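Toxin secretion ATP-binding protein (Vibrio parahaemolyticus RIMD 2210633, PDB 3B79) probably works as an ABC-type transporter that couples ATP hydrolysis to export through the cell membrane, with the peptidase C39-like domain as its N-terminal part. Local coordinates at residues P7-L12 / A27-L32; S11-S16 / S101-I106; A60-I65 / I108-L113. All blocks are in the same frame, centred on the assembly; numbering follows the deposited sequence.

How the contacts relate
All three contacts lie in the peptidase C39-like domain, an antiparallel sheet with helices on both faces. Contacts 1 and 2 both use helix 7-18, their segments overlap at Ser11 and Leu12, and their centres are about 13 Å apart: one flank of the helix meets helix 25-29, another the loop before strand 106-109. Contact 3 lies across the sheet, its centre about 18 Å from that of contact 2 and about 24 Å from that of contact 1. The chain runs from the loop of contact 2 almost directly into segment 108-113. In active C39 peptidases the first helix carries the catalytic cysteine near its start; helix 7-18 has no cysteine, consistent with a non-proteolytic domain.

Contact 1 of 3, residues P7-L12 / A27-L32; sequences PLLNSL and ALVNGL
Leu9 and Leu12, one turn apart on helix 7-18, pack against Leu28 and Val29 on the short helix 25-29, joining helix 7-18, which lies on the sheet of this C39-like domain, to the short helix beside it. The contact across the two segments is entirely apolar. Leu12 and Leu28 meet tip to tip, with Leu12 CD2 3.8 Å from Leu28 CD1. Leu9 comes in at a slant to Leu28: its CD1, 4.1 Å from Leu28 CB, lies along that side chain from CB to CD1, while Leu12 meets only the CD1 end. Leu9 and Leu12 both have CG trans to the backbone N (chi1 -177° and 178°), which carries their methyls out toward the short helix. Helix 44-51 adds a third wall: Leu12 rests on its Ala47 and Leu28 on its Ala51.

Past Val29 the chain folds into a type II beta turn, with Leu32 N bonded to Val29 O at 3.1 Å and Gly31 at positive phi; Asn30 O is held by Arg50 of helix 44-51. At the start of that turn, Val29 crosses Leu9 at about a right angle, and Val29 CG1 lies 4.2 Å from both Leu9 CD1 and Leu9 CD2.

Contact 2 of 3, residues S11-S16 / S101-I106; sequences SLIYVS and SGMVPI
Torsions bring Tyr14 and Met103 together: with chi1 at 176° Tyr14 sends its ring away from helix 7-18 toward the loop, while Met103, a selenomethionine here, bends at chi2 (-67°) to lay its selenium against the helix and again at chi3, which places its CE. The meeting is a Met-aromatic contact between the first helix of the C39-like domain and the loop joining strands 93-97 and 106-109. The selenium approaches the ring obliquely, SE lying 5.5 Å from the centroid of the Tyr14 ring and 75° off its normal. Its closer footing is at the root of the tyrosine, with Met103 SE 3.8 Å from Tyr14 CA; the two side chains lie alongside, pointing contrary ways. Met103 also reaches the methyl CG2 of Ile13, although Ile13 has two conformers and that part is less certain.

The tyrosine ring meets the loop's backbone too. Met103 O sits at the ring edge, near its plane, 3.5 Å from Tyr14 CE1. The Tyr14 side chain also touches Val83 and Asn85 of strand 80-88 and Thr97 of strand 93-97, so it fills the angle between helix, loop and sheet.

The loop is shaped by a type II' beta turn from Ser101 to Val104, with Gly102 at positive phi. Ser101 OG reinforces it by donating to Val104 O at 2.7 Å. Farther along, Pro105 crosses the end of Tyr14 at about a right angle, its CG 3.7 Å from Tyr14 OH.

Contact 3 of 3, residues A60-I65 / I108-L113; sequences AELEKI and IPLEDL
Leu62 and Glu63, on the short 3-10 turn that follows edge strand 53-59, face Leu110 and Leu113 of helix 110-116; turn and helix meet over one face of the antiparallel sheet of the C39-like domain, the face opposite the one that carries helix 7-18. Segment 108-113 begins as strand: Ile108 still pairs through its backbone with Ala94 on the neighbouring strand. Pro109 then takes the N-cap position, and the chain turns abruptly from strand to helix.

Leu110, the first helical residue, divides its two methyls between the two residues opposite. Leu110 CD1 lies 3.8 Å from Leu62 CD2, the two leucines passing side by side as each heads toward the other's segment, whereas Leu110 CD2 sits 3.7 Å from Glu63 OE2. The latter is a van der Waals touch: the glutamate chain, extended beyond CG, crosses Leu110 obliquely at the surface edge of the contact. Met89 touches both Glu63 and Leu110 there, while Ile87 of strand 80-88 touches both Leu62 and Leu110.

One turn after Leu110 comes Leu113. Its CG stands anti to the main-chain nitrogen (chi1 -174°), and the side chain drops onto the sheet, touching Leu74, Leu84 and Val96 on three different strands. Leu62 meets it at about a right angle and also rests on Leu74, so the two leucines share that strand as a floor. Both methyls of Leu62 reach Leu113: Leu62 CD2 is 3.9 Å from Leu113 CG, and Leu62 CD1 is 4.1 Å from Leu113 CD2.

Contact 1 of 3, residues P7-L12 / A27-L32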
loop_
_atom_site.group_PDB
_atom_site.type_symbol
_atom_site.label_atom_id
_atom_site.label_comp_id
_atom_site.label_asym_id
_atom_site.label_seq_id
_atom_site.Cartn_x
_atom_site.Cartn_y
_atom_site.Cartn_z
ATOM N N PRO A 7 2.391 6.064 -6.566
ATOM C CA PRO A 7 1.422 5.552 -5.584
ATOM C C PRO A 7 1.977 4.425 -4.697
ATOM O O PRO A 7 1.645 4.389 -3.519
ATOM C CB PRO A 7 0.277 4.998 -6.452
ATOM C CG PRO A 7 0.602 5.258 -7.825
ATOM C CD PRO A 7 1.955 5.884 -7.966
ATOM N N LEU A 8 2.763 3.492 -5.245
ATOM C CA LEU A 8 3.290 2.402 -4.448
ATOM C C LEU A 8 4.287 2.920 -3.434
ATOM O O LEU A 8 4.334 2.428 -2.299
ATOM C CB LEU A 8 3.932 1.315 -5.321
ATOM C CG LEU A 8 3.058 0.209 -5.887
ATOM C CD1 LEU A 8 3.955 -0.631 -6.728
ATOM C CD2 LEU A 8 2.357 -0.619 -4.813
ATOM N N LEU A 9 5.112 3.883 -3.825
ATOM C CA LEU A 9 6.056 4.486 -2.895
ATOM C C LEU A 9 5.288 5.217 -1.785
ATOM O O LEU A 9 5.647 5.106 -0.599
ATOM C CB LEU A 9 7.011 5.450 -3.638
ATOM C CG LEU A 9 8.102 6.093 -2.747
ATOM C CD1 LEU A 9 8.943 5.062 -2.006
ATOM C CD2 LEU A 9 9.014 6.980 -3.640
ATOM N N ASN A 10 4.221 5.946 -2.141
ATOM C CA ASN A 10 3.429 6.605 -1.107
ATOM C C ASN A 10 2.891 5.571 -0.114
ATOM O O ASN A 10 2.922 5.767 1.117
ATOM C CB ASN A 10 2.264 7.385 -1.751
ATOM C CG ASN A 10 1.541 8.279 -0.753
ATOM O OD1 ASN A 10 0.451 7.922 -0.191
ATOM N ND2 ASN A 10 2.155 9.390 -0.453
ATOM N N SER A 11 2.363 4.471 -0.650
ATOM C CA SER A 11 1.789 3.446 0.224
ATOM C C SER A 11 2.870 2.836 1.137
ATOM O O SER A 11 2.645 2.610 2.328
ATOM C CB SER A 11 1.131 2.337 -0.623
ATOM O OG SER A 11 0.077 2.872 -1.406
ATOM N N LEU A 12 4.059 2.571 0.573
ATOM C CA LEU A 12 5.131 1.969 1.366
ATOM C C LEU A 12 5.625 2.931 2.443
ATOM O O LEU A 12 5.912 2.501 3.567
ATOM C CB LEU A 12 6.296 1.610 0.429
ATOM C CG LEU A 12 7.507 1.004 1.123
ATOM C CD1 LEU A 12 7.160 -0.309 1.836
ATOM C CD2 LEU A 12 8.661 0.804 0.108
ATOM N N ALA A 27 16.090 6.638 0.302
ATOM C CA ALA A 27 16.624 5.366 0.781
ATOM C C ALA A 27 15.820 4.200 0.222
ATOM O O ALA A 27 16.388 3.145 -0.127
ATOM C CB ALA A 27 16.633 5.319 2.319
ATOM N N LEU A 28 14.507 4.381 0.117
ATOM C CA LEU A 28 13.667 3.235 -0.256
ATOM C C LEU A 28 13.816 2.826 -1.703
ATOM O O LEU A 28 13.561 1.670 -2.066
ATOM C CB LEU A 28 12.193 3.504 -0.013
ATOM C CG LEU A 28 11.904 3.863 1.433
ATOM C CD1 LEU A 28 10.406 3.777 1.679
ATOM C CD2 LEU A 28 12.678 3.021 2.410
ATOM N N VAL A 29 14.192 3.770 -2.557
ATOM C CA VAL A 29 14.373 3.414 -3.978
ATOM C C VAL A 29 15.844 3.288 -4.376
ATOM O O VAL A 29 16.140 3.014 -5.540
ATOM C CB VAL A 29 13.618 4.377 -4.915
ATOM C CG1 VAL A 29 12.107 4.353 -4.641
ATOM C CG2 VAL A 29 14.195 5.795 -4.782
ATOM N N ASN A 30 16.766 3.476 -3.426
ATOM C CA ASN A 30 18.209 3.503 -3.756
ATOM C C ASN A 30 18.700 2.226 -4.400
ATOM O O ASN A 30 18.578 1.152 -3.823
ATOM C CB ASN A 30 19.049 3.780 -2.492
ATOM C CG ASN A 30 20.524 4.101 -2.821
ATOM O OD1 ASN A 30 21.434 3.710 -2.101
ATOM N ND2 ASN A 30 20.734 4.814 -3.902
ATOM N N GLY A 31 19.306 2.359 -5.577
ATOM C CA GLY A 31 19.835 1.202 -6.293
ATOM C C GLY A 31 18.803 0.333 -7.013
ATOM O O GLY A 31 19.146 -0.758 -7.499
ATOM N N LEU A 32 17.543 0.774 -7.068
ATOM C CA LEU A 32 16.503 -0.002 -7.758
ATOM C C LEU A 32 16.208 0.525 -9.161
ATOM O O LEU A 32 16.221 1.717 -9.419
ATOM C CB LEU A 32 15.212 0.001 -6.933
ATOM C CG LEU A 32 15.383 -0.695 -5.586
ATOM C CD1 LEU A 32 14.061 -0.589 -4.860
ATOM C CD2 LEU A 32 15.870 -2.145 -5.652
#

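Contact 2 of 3, residues S11-S16 / S101-I106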
loop_
_atom_site.group_PDB
_atom_site.type_symbol
_atom_site.label_atom_id
_atom_site.label_comp_id
_atom_site.label_asym_id
_atom_site.label_seq_id
_atom_site.Cartn_x
_atom_site.Cartn_y
_atom_site.Cartn_z
ATOM N N SER A 11 2.363 4.471 -0.650
ATOM C CA SER A 11 1.789 3.446 0.224
ATOM C C SER A 11 2.870 2.836 1.137
ATOM O O SER A 11 2.645 2.610 2.328
ATOM C CB SER A 11 1.131 2.337 -0.623
ATOM O OG SER A 11 0.077 2.872 -1.406
ATOM N N LEU A 12 4.059 2.571 0.573
ATOM C CA LEU A 12 5.131 1.969 1.366
ATOM C C LEU A 12 5.625 2.931 2.443
ATOM O O LEU A 12 5.912 2.501 3.567
ATOM C CB LEU A 12 6.296 1.610 0.429
ATOM C CG LEU A 12 7.507 1.004 1.123
ATOM C CD1 LEU A 12 7.160 -0.309 1.836
ATOM C CD2 LEU A 12 8.661 0.804 0.108
ATOM N N ILE A 13 5.729 4.213 2.111
ATOM C CA ILE A 13 6.171 5.219 3.100
ATOM C C ILE A 13 5.180 5.270 4.223
ATOM O O ILE A 13 5.590 5.312 5.403
ATOM C CB ILE A 13 6.334 6.591 2.432
ATOM C CG1 ILE A 13 7.644 6.595 1.616
ATOM C CG2 ILE A 13 6.319 7.762 3.485
ATOM C CD1 ILE A 13 8.901 6.666 2.393
ATOM N N TYR A 14 3.888 5.253 3.910
ATOM C CA TYR A 14 2.872 5.265 4.981
ATOM C C TYR A 14 3.098 4.059 5.902
ATOM O O TYR A 14 3.136 4.211 7.135
ATOM C CB TYR A 14 1.426 5.237 4.423
ATOM C CG TYR A 14 0.442 5.146 5.557
ATOM C CD1 TYR A 14 -0.037 6.298 6.168
ATOM C CD2 TYR A 14 0.080 3.905 6.084
ATOM C CE1 TYR A 14 -0.884 6.194 7.259
ATOM C CE2 TYR A 14 -0.742 3.809 7.195
ATOM C CZ TYR A 14 -1.220 4.970 7.794
ATOM O OH TYR A 14 -2.057 4.822 8.919
ATOM N N VAL A 15 3.267 2.851 5.341
ATOM C CA VAL A 15 3.426 1.713 6.205
ATOM C C VAL A 15 4.711 1.789 7.021
ATOM O O VAL A 15 4.738 1.415 8.206
ATOM C CB VAL A 15 3.304 0.379 5.408
ATOM C CG1 VAL A 15 3.555 -0.801 6.353
ATOM C CG2 VAL A 15 1.925 0.312 4.752
ATOM N N SER A 16 5.820 2.199 6.414
ATOM C CA SER A 16 7.083 2.341 7.138
ATOM C C SER A 16 6.891 3.250 8.358
ATOM O O SER A 16 7.289 2.892 9.465
ATOM C CB SER A 16 8.139 2.890 6.167
ATOM O OG SER A 16 9.353 3.232 6.781
ATOM N N SER A 101 -4.715 11.563 -0.564
ATOM C CA SER A 101 -4.857 11.836 0.881
ATOM C C SER A 101 -3.496 11.962 1.552
ATOM O O SER A 101 -3.399 12.441 2.690
ATOM C CB SER A 101 -5.765 10.815 1.585
ATOM O OG SER A 101 -5.105 9.584 1.865
ATOM N N GLY A 102 -2.446 11.481 0.879
ATOM C CA GLY A 102 -1.080 11.631 1.343
ATOM C C GLY A 102 -0.759 10.614 2.424
ATOM O O GLY A 102 -0.641 9.419 2.146
HETATM N N MSE A 103 -0.657 11.100 3.666
HETATM C CA MSE A 103 -0.424 10.290 4.823
HETATM C C MSE A 103 -1.653 10.176 5.722
HETATM O O MSE A 103 -1.557 9.545 6.772
HETATM C CB MSE A 103 0.747 10.876 5.637
HETATM C CG MSE A 103 2.100 10.865 4.922
HETATM SE SE MSE A 103 2.775 9.021 4.653
HETATM C CE MSE A 103 2.743 8.976 2.740
ATOM N N VAL A 104 -2.808 10.734 5.312
ATOM C CA VAL A 104 -3.988 10.751 6.157
ATOM C C VAL A 104 -4.975 9.693 5.665
ATOM O O VAL A 104 -5.441 9.760 4.537
ATOM C CB VAL A 104 -4.660 12.133 6.100
ATOM C CG1 VAL A 104 -5.923 12.171 6.960
ATOM C CG2 VAL A 104 -3.674 13.261 6.544
ATOM N N PRO A 105 -5.316 8.724 6.509
ATOM C CA PRO A 105 -6.348 7.753 6.106
ATOM C C PRO A 105 -7.690 8.455 5.970
ATOM O O PRO A 105 -8.030 9.354 6.784
ATOM C CB PRO A 105 -6.342 6.723 7.257
ATOM C CG PRO A 105 -4.971 6.893 7.902
ATOM C CD PRO A 105 -4.740 8.402 7.835
ATOM N N ILE A 106 -8.459 8.030 4.958
ATOM C CA ILE A 106 -9.782 8.576 4.703
ATOM C C ILE A 106 -10.800 7.455 4.522
ATOM O O ILE A 106 -10.449 6.344 4.173
ATOM C CB ILE A 106 -9.766 9.503 3.436
ATOM C CG1 ILE A 106 -9.173 8.728 2.234
ATOM C CG2 ILE A 106 -8.964 10.764 3.730
ATOM C CD1 ILE A 106 -9.502 9.312 0.878
#

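Contact 3 of 3, residues A60-I65 / I108-L113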
loop_
_atom_site.group_PDB
_atom_site.type_symbol
_atom_site.label_atom_id
_atom_site.label_comp_id
_atom_site.label_asym_id
_atom_site.label_seq_id
_atom_site.Cartn_x
_atom_site.Cartn_y
_atom_site.Cartn_z
ATOM N N ALA A 60 -6.034 -12.255 -2.992
ATOM C CA ALA A 60 -7.227 -12.531 -2.161
ATOM C C ALA A 60 -8.332 -11.597 -2.591
ATOM O O ALA A 60 -8.062 -10.434 -2.973
ATOM C CB ALA A 60 -6.951 -12.262 -0.671
ATOM N N GLU A 61 -9.578 -12.051 -2.518
ATOM C CA GLU A 61 -10.690 -11.119 -2.704
ATOM C C GLU A 61 -10.682 -10.136 -1.525
ATOM O O GLU A 61 -10.336 -10.504 -0.406
ATOM C CB GLU A 61 -12.039 -11.861 -2.755
ATOM C CG GLU A 61 -12.172 -12.870 -3.874
ATOM C CD GLU A 61 -13.487 -13.649 -3.881
ATOM O OE1 GLU A 61 -14.330 -13.499 -2.979
ATOM O OE2 GLU A 61 -13.668 -14.442 -4.834
ATOM N N LEU A 62 -11.125 -8.902 -1.765
ATOM C CA LEU A 62 -10.993 -7.796 -0.784
ATOM C C LEU A 62 -11.557 -8.180 0.585
ATOM O O LEU A 62 -10.956 -7.905 1.620
ATOM C CB LEU A 62 -11.704 -6.544 -1.343
ATOM C CG LEU A 62 -11.543 -5.296 -0.447
ATOM C CD1 LEU A 62 -10.107 -4.829 -0.396
ATOM C CD2 LEU A 62 -12.458 -4.187 -1.026
ATOM N N GLU A 63 -12.746 -8.777 0.560
ATOM C CA GLU A 63 -13.461 -9.080 1.812
ATOM C C GLU A 63 -12.913 -10.328 2.508
ATOM O O GLU A 63 -13.382 -10.668 3.613
ATOM C CB GLU A 63 -14.954 -9.234 1.530
ATOM C CG GLU A 63 -15.535 -7.837 1.095
ATOM C CD GLU A 63 -17.018 -7.860 0.762
ATOM O OE1 GLU A 63 -17.718 -8.838 1.098
ATOM O OE2 GLU A 63 -17.501 -6.879 0.162
ATOM N N LYS A 64 -11.886 -10.963 1.930
ATOM C CA LYS A 64 -11.205 -12.081 2.579
ATOM C C LYS A 64 -9.908 -11.670 3.263
ATOM O O LYS A 64 -9.294 -12.485 3.964
ATOM C CB LYS A 64 -10.945 -13.206 1.566
ATOM C CG LYS A 64 -12.241 -13.743 0.905
ATOM C CD LYS A 64 -13.175 -14.383 1.829
ATOM C CE LYS A 64 -14.261 -15.191 1.166
ATOM N NZ LYS A 64 -15.521 -14.515 1.343
ATOM N N ILE A 65 -9.494 -10.424 3.092
ATOM C CA ILE A 65 -8.254 -9.934 3.724
ATOM C C ILE A 65 -8.572 -9.703 5.227
ATOM O O ILE A 65 -9.528 -8.986 5.553
ATOM C CB ILE A 65 -7.734 -8.628 3.018
ATOM C CG1 ILE A 65 -7.390 -8.920 1.539
ATOM C CG2 ILE A 65 -6.525 -8.081 3.793
ATOM C CD1 ILE A 65 -7.026 -7.685 0.777
ATOM N N ILE A 108 -13.899 5.749 2.526
ATOM C CA ILE A 108 -14.554 5.683 1.230
ATOM C C ILE A 108 -15.568 4.567 1.178
ATOM O O ILE A 108 -15.481 3.589 1.936
ATOM C CB ILE A 108 -13.535 5.489 0.092
ATOM C CG1 ILE A 108 -12.848 4.152 0.210
ATOM C CG2 ILE A 108 -12.527 6.672 0.051
ATOM C CD1 ILE A 108 -12.052 3.785 -1.045
ATOM N N PRO A 109 -16.539 4.648 0.273
ATOM C CA PRO A 109 -17.510 3.551 0.166
ATOM C C PRO A 109 -16.814 2.245 -0.238
ATOM O O PRO A 109 -15.971 2.219 -1.157
ATOM C CB PRO A 109 -18.463 4.035 -0.941
ATOM C CG PRO A 109 -18.380 5.540 -0.823
ATOM C CD PRO A 109 -16.897 5.798 -0.584
ATOM N N LEU A 110 -17.177 1.142 0.409
ATOM C CA LEU A 110 -16.609 -0.141 0.094
ATOM C C LEU A 110 -16.770 -0.501 -1.370
ATOM O O LEU A 110 -15.818 -1.059 -1.975
ATOM C CB LEU A 110 -17.277 -1.180 0.986
ATOM C CG LEU A 110 -16.905 -2.642 0.715
ATOM C CD1 LEU A 110 -15.424 -2.809 0.969
ATOM C CD2 LEU A 110 -17.760 -3.491 1.649
ATOM N N GLU A 111 -17.939 -0.170 -1.942
ATOM C CA GLU A 111 -18.236 -0.439 -3.354
ATOM C C GLU A 111 -17.150 0.143 -4.273
ATOM O O GLU A 111 -16.695 -0.499 -5.236
ATOM C CB GLU A 111 -19.661 0.103 -3.748
ATOM C CG GLU A 111 -19.885 1.592 -4.062
ATOM C CD GLU A 111 -21.357 2.110 -3.854
ATOM O OE1 GLU A 111 -22.029 2.582 -4.832
ATOM O OE2 GLU A 111 -21.819 2.049 -2.686
ATOM N N ASP A 112 -16.705 1.342 -3.926
ATOM C CA ASP A 112 -15.719 2.053 -4.741
ATOM C C ASP A 112 -14.372 1.344 -4.734
ATOM O O ASP A 112 -13.688 1.262 -5.768
ATOM C CB ASP A 112 -15.553 3.489 -4.214
ATOM C CG ASP A 112 -16.747 4.354 -4.513
ATOM O OD1 ASP A 112 -17.551 4.004 -5.375
ATOM O OD2 ASP A 112 -16.801 5.454 -3.933
ATOM N N LEU A 113 -13.988 0.836 -3.563
ATOM C CA LEU A 113 -12.736 0.113 -3.471
ATOM C C LEU A 113 -12.843 -1.230 -4.194
ATOM O O LEU A 113 -11.914 -1.639 -4.940
ATOM C CB LEU A 113 -12.350 -0.082 -1.995
ATOM C CG LEU A 113 -10.978 -0.699 -1.777
ATOM C CD1 LEU A 113 -9.860 0.068 -2.476
ATOM C CD2 LEU A 113 -10.714 -0.804 -0.281
#